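B-agarase (Saccharophagus degradans, PDB 4BQ2) probably hydrolyses agarose chains from their ends as a family 50 exo-beta-agarase, cleaving beta-linkages in the red-algal polysaccharide. Local coordinates at residues Y424-V437 / E476-N490. Residues are numbered along the deposited sequence; the frame is centred on the assembly and turned at random.
Sequences YDNNRIPFFANGWV and EIKNSPWCVGVFIDN
Trp482 lays one face of its indole against the turn of backbone at Asn427 and Arg428, with Asn427 CA 3.9 Å from the centroid of the five-membered ring, while Pro430 borders the ring at its edge. Upstream, Asn426 OD1 accepts from Arg428 N, an Asx turn, and from Ile429 N, which extends it to an Asx motif and shapes the loop beneath the indole. Beyond Pro430 the chains pair as parallel strands, 431-435 with 483-488, their axes 26° apart. Ala433 is gripped at both ends: its N donates to Gly485 O (2.9 Å) and its O accepts from Phe487 N (3.0 Å). Phe431 takes the cramped first torsion between its backbone N and carbonyl carbon (chi1 62°), which brings its ring over Cys483, whose CA stands 4.0 Å from the ring centroid; Tyr424 CD1 stands over the rim of the opposite face. In the conformer modelled, Ile477 CD1 meets the edge of Phe431 in plane and reaches Ala433 CB. On the other face of the sheet, Val484 CB lies over one face of the Phe432 ring in a CH-pi contact, and Phe432 meets Phe487 rim to rim, planes 23° apart. A water joins Tyr424 OH, Asn434 O and Glu476 OE1, tying the helix end to the strand. Past the strands, Asp489 OD1 accepts from Val437 N (2.9 Å) on its syn side, tilted from the carboxylate plane, while OD2 bonds Tyr582 OH. These are neighbouring parallel strands of what is probably the catalytic (beta/alpha)8 barrel, as in related glycoside hydrolases. Helix 460-477 leads back to strand 483-488 and packs on Ala433 and Val437, helix 394-410 lies against Arg428 and Ile429, strand 280-287 touches Pro430, Phe432 and Val484, and strand 598-599 continues the sheet beyond 483-488.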
# COMPACT_ATOMS: atom_id res chain seq x y z
N TYR A 424 9.36 20.79 8.03
CA TYR A 424 8.15 21.62 8.27
C TYR A 424 8.40 23.12 8.25
O TYR A 424 7.44 23.91 8.12
CB TYR A 424 7.51 21.23 9.59
CG TYR A 424 6.78 19.91 9.56
CD1 TYR A 424 6.79 19.07 8.42
CD2 TYR A 424 6.13 19.44 10.72
CE1 TYR A 424 6.14 17.83 8.45
CE2 TYR A 424 5.47 18.23 10.73
CZ TYR A 424 5.49 17.43 9.60
OH TYR A 424 4.83 16.21 9.70
N ASP A 425 9.66 23.52 8.40
CA ASP A 425 10.00 24.94 8.26
C ASP A 425 10.76 25.28 6.98
O ASP A 425 11.43 26.30 6.93
CB ASP A 425 10.76 25.47 9.50
CG ASP A 425 12.13 24.83 9.68
OD1 ASP A 425 12.40 23.81 9.03
OD2 ASP A 425 12.93 25.35 10.49
N ASN A 426 10.66 24.44 5.96
CA ASN A 426 11.46 24.66 4.75
C ASN A 426 11.06 25.95 4.06
O ASN A 426 11.88 26.62 3.49
CB ASN A 426 11.39 23.46 3.81
CG ASN A 426 10.13 23.45 2.97
OD1 ASN A 426 10.08 24.14 1.96
ND2 ASN A 426 9.12 22.69 3.39
N ASN A 427 9.78 26.30 4.19
CA ASN A 427 9.25 27.58 3.71
C ASN A 427 9.47 27.81 2.21
O ASN A 427 9.61 28.94 1.77
CB ASN A 427 9.77 28.74 4.57
CG ASN A 427 9.27 28.67 6.00
OD1 ASN A 427 8.34 27.91 6.31
ND2 ASN A 427 9.89 29.45 6.89
N ARG A 428 9.47 26.73 1.42
CA ARG A 428 9.63 26.84 -0.04
C ARG A 428 8.59 25.96 -0.76
O ARG A 428 8.27 26.17 -1.94
CB ARG A 428 11.07 26.43 -0.46
CG ARG A 428 12.20 27.38 0.00
CD ARG A 428 13.54 26.61 0.08
NE ARG A 428 13.88 26.25 -1.26
CZ ARG A 428 14.59 25.23 -1.72
NH1 ARG A 428 15.20 24.30 -0.96
NH2 ARG A 428 14.68 25.19 -3.02
N ILE A 429 8.10 24.95 -0.05
CA ILE A 429 7.09 24.04 -0.61
C ILE A 429 6.16 23.59 0.53
O ILE A 429 6.62 23.34 1.66
CB ILE A 429 7.72 22.81 -1.34
CG1 ILE A 429 6.63 22.04 -2.12
CG2 ILE A 429 8.47 21.90 -0.35
CD1 ILE A 429 7.19 20.88 -2.96
N PRO A 430 4.83 23.58 0.28
CA PRO A 430 3.91 23.18 1.34
C PRO A 430 4.08 21.72 1.71
O PRO A 430 4.68 20.94 0.95
CB PRO A 430 2.52 23.37 0.70
CG PRO A 430 2.75 24.35 -0.40
CD PRO A 430 4.11 23.98 -0.93
N PHE A 431 3.53 21.32 2.85
CA PHE A 431 3.64 19.92 3.29
C PHE A 431 2.35 19.47 3.97
O PHE A 431 1.55 20.30 4.41
CB PHE A 431 4.79 19.76 4.31
CG PHE A 431 4.60 20.56 5.57
CD1 PHE A 431 4.93 21.93 5.60
CD2 PHE A 431 4.08 19.96 6.72
CE1 PHE A 431 4.75 22.68 6.78
CE2 PHE A 431 3.90 20.68 7.88
CZ PHE A 431 4.25 22.04 7.92
N PHE A 432 2.17 18.16 4.05
CA PHE A 432 1.04 17.56 4.79
C PHE A 432 1.59 17.02 6.07
O PHE A 432 2.66 16.43 6.07
CB PHE A 432 0.39 16.45 3.97
CG PHE A 432 -0.41 16.97 2.82
CD1 PHE A 432 0.22 17.58 1.73
CD2 PHE A 432 -1.80 16.91 2.85
CE1 PHE A 432 -0.52 18.11 0.66
CE2 PHE A 432 -2.56 17.42 1.78
CZ PHE A 432 -1.91 18.01 0.69
N ALA A 433 0.86 17.24 7.16
CA ALA A 433 1.29 16.78 8.48
C ALA A 433 0.53 15.51 8.82
O ALA A 433 -0.45 15.22 8.17
CB ALA A 433 1.00 17.82 9.55
N ASN A 434 0.96 14.80 9.86
CA ASN A 434 0.27 13.59 10.31
C ASN A 434 0.52 13.29 11.76
O ASN A 434 1.54 13.69 12.36
CB ASN A 434 0.76 12.37 9.51
CG ASN A 434 2.17 11.93 9.90
OD1 ASN A 434 3.21 12.45 9.40
ND2 ASN A 434 2.24 10.97 10.79
N GLY A 435 -0.40 12.51 12.31
CA GLY A 435 -0.21 11.90 13.62
C GLY A 435 -0.94 10.58 13.64
O GLY A 435 -1.76 10.27 12.74
N TRP A 436 -0.61 9.79 14.66
CA TRP A 436 -1.26 8.51 14.89
C TRP A 436 -1.81 8.52 16.31
O TRP A 436 -1.09 8.90 17.24
CB TRP A 436 -0.24 7.37 14.87
CG TRP A 436 0.61 7.15 13.68
CD1 TRP A 436 1.86 7.66 13.46
CD2 TRP A 436 0.33 6.27 12.57
NE1 TRP A 436 2.38 7.17 12.29
CE2 TRP A 436 1.46 6.30 11.73
CE3 TRP A 436 -0.75 5.46 12.23
CZ2 TRP A 436 1.53 5.56 10.52
CZ3 TRP A 436 -0.69 4.70 11.03
CH2 TRP A 436 0.43 4.78 10.18
N VAL A 437 -3.06 8.10 16.48
CA VAL A 437 -3.63 7.99 17.82
C VAL A 437 -3.38 6.58 18.31
O VAL A 437 -4.03 5.61 17.87
CB VAL A 437 -5.15 8.35 17.86
CG1 VAL A 437 -5.70 8.30 19.30
CG2 VAL A 437 -5.34 9.72 17.26
N GLU A 476 4.69 20.62 16.31
CA GLU A 476 5.50 20.46 15.11
C GLU A 476 5.26 21.48 14.00
O GLU A 476 6.22 21.93 13.38
CB GLU A 476 5.31 19.06 14.49
CG GLU A 476 5.70 17.93 15.40
CD GLU A 476 5.57 16.57 14.77
OE1 GLU A 476 4.53 16.25 14.18
OE2 GLU A 476 6.52 15.78 14.90
N ILE A 477 3.97 21.75 13.77
CA ILE A 477 3.40 22.55 12.68
C ILE A 477 3.60 24.04 12.89
O ILE A 477 3.74 24.82 11.94
CB ILE A 477 1.87 22.31 12.65
CG1 ILE A 477 1.58 20.89 12.15
CG2 ILE A 477 1.13 23.35 11.84
CD1 ILE A 477 2.33 20.54 10.90
N LYS A 478 3.60 24.41 14.16
CA LYS A 478 3.70 25.85 14.62
C LYS A 478 2.72 26.76 13.90
O LYS A 478 3.08 27.89 13.46
CB LYS A 478 5.13 26.37 14.49
CG LYS A 478 6.19 25.56 15.24
CD LYS A 478 7.56 26.23 15.10
CE LYS A 478 8.66 25.39 15.74
NZ LYS A 478 8.83 25.86 17.15
N ASN A 479 1.50 26.25 13.72
CA ASN A 479 0.43 26.97 13.02
C ASN A 479 0.89 27.52 11.65
O ASN A 479 0.39 28.55 11.20
CB ASN A 479 -0.09 28.09 13.94
CG ASN A 479 -1.40 28.69 13.46
OD1 ASN A 479 -2.29 27.98 12.97
ND2 ASN A 479 -1.54 30.02 13.65
N SER A 480 1.83 26.83 10.98
CA SER A 480 2.40 27.36 9.71
C SER A 480 1.38 27.35 8.58
O SER A 480 0.69 26.35 8.39
CB SER A 480 3.60 26.50 9.24
OG SER A 480 4.13 27.02 8.02
N PRO A 481 1.30 28.45 7.79
CA PRO A 481 0.45 28.45 6.58
C PRO A 481 0.93 27.41 5.57
O PRO A 481 0.16 27.05 4.69
CB PRO A 481 0.68 29.84 5.97
CG PRO A 481 2.05 30.25 6.48
CD PRO A 481 2.11 29.68 7.89
N TRP A 482 2.18 26.96 5.69
CA TRP A 482 2.72 25.99 4.72
C TRP A 482 2.16 24.60 4.93
O TRP A 482 2.32 23.73 4.06
CB TRP A 482 4.25 25.92 4.78
CG TRP A 482 4.90 27.16 4.34
CD1 TRP A 482 5.28 28.22 5.13
CD2 TRP A 482 5.24 27.49 3.00
NE1 TRP A 482 5.84 29.21 4.32
CE2 TRP A 482 5.86 28.76 3.02
CE3 TRP A 482 5.09 26.82 1.78
CZ2 TRP A 482 6.31 29.40 1.86
CZ3 TRP A 482 5.57 27.44 0.61
CH2 TRP A 482 6.15 28.72 0.66
N CYS A 483 1.51 24.36 6.08
CA CYS A 483 0.90 23.05 6.27
C CYS A 483 -0.48 22.99 5.60
O CYS A 483 -1.42 23.66 6.04
CB CYS A 483 0.79 22.71 7.76
SG CYS A 483 -0.12 21.18 8.10
N VAL A 484 -0.61 22.14 4.58
CA VAL A 484 -1.86 22.05 3.81
C VAL A 484 -2.97 21.46 4.68
O VAL A 484 -4.12 21.92 4.69
CB VAL A 484 -1.68 21.20 2.51
CG1 VAL A 484 -2.98 21.18 1.69
CG2 VAL A 484 -0.55 21.77 1.64
N GLY A 485 -2.62 20.46 5.46
CA GLY A 485 -3.62 19.81 6.27
C GLY A 485 -3.00 18.69 7.07
O GLY A 485 -1.81 18.40 6.93
N VAL A 486 -3.83 18.04 7.88
CA VAL A 486 -3.39 17.00 8.81
C VAL A 486 -4.13 15.68 8.56
O VAL A 486 -5.35 15.65 8.70
CB VAL A 486 -3.66 17.43 10.30
CG1 VAL A 486 -3.17 16.33 11.26
CG2 VAL A 486 -2.99 18.77 10.65
N PHE A 487 -3.38 14.60 8.21
CA PHE A 487 -3.89 13.22 8.22
C PHE A 487 -3.78 12.65 9.63
O PHE A 487 -2.79 12.90 10.34
CB PHE A 487 -3.04 12.31 7.32
CG PHE A 487 -3.17 12.65 5.86
CD1 PHE A 487 -4.35 12.36 5.16
CD2 PHE A 487 -2.12 13.25 5.18
CE1 PHE A 487 -4.47 12.66 3.80
CE2 PHE A 487 -2.25 13.57 3.81
CZ PHE A 487 -3.43 13.28 3.13
N ILE A 488 -4.80 11.93 10.06
CA ILE A 488 -4.69 11.23 11.34
C ILE A 488 -4.99 9.75 11.08
O ILE A 488 -6.04 9.41 10.50
CB ILE A 488 -5.64 11.80 12.43
CG1 ILE A 488 -5.33 13.28 12.75
CG2 ILE A 488 -5.54 10.93 13.70
CD1 ILE A 488 -4.01 13.57 13.47
N ASP A 489 -4.07 8.88 11.50
CA ASP A 489 -4.21 7.41 11.34
C ASP A 489 -4.16 7.01 9.87
O ASP A 489 -3.94 7.84 9.03
CB ASP A 489 -5.49 6.88 12.03
CG ASP A 489 -5.37 6.86 13.55
OD1 ASP A 489 -4.23 6.87 14.09
OD2 ASP A 489 -6.45 6.85 14.21
N ASN A 490 -4.31 5.72 9.55
CA ASN A 490 -4.12 5.26 8.20
C ASN A 490 -4.62 3.83 8.06
O ASN A 490 -4.25 2.97 8.89
CB ASN A 490 -2.61 5.29 7.88
CG ASN A 490 -2.28 4.73 6.52
OD1 ASN A 490 -2.61 5.36 5.52
ND2 ASN A 490 -1.57 3.59 6.46
O HOH W 1 3.42 15.71 11.97
O HOH W 2 6.53 26.84 8.18
O HOH W 3 -3.21 4.46 14.71
O HOH W 4 -6.40 5.42 16.41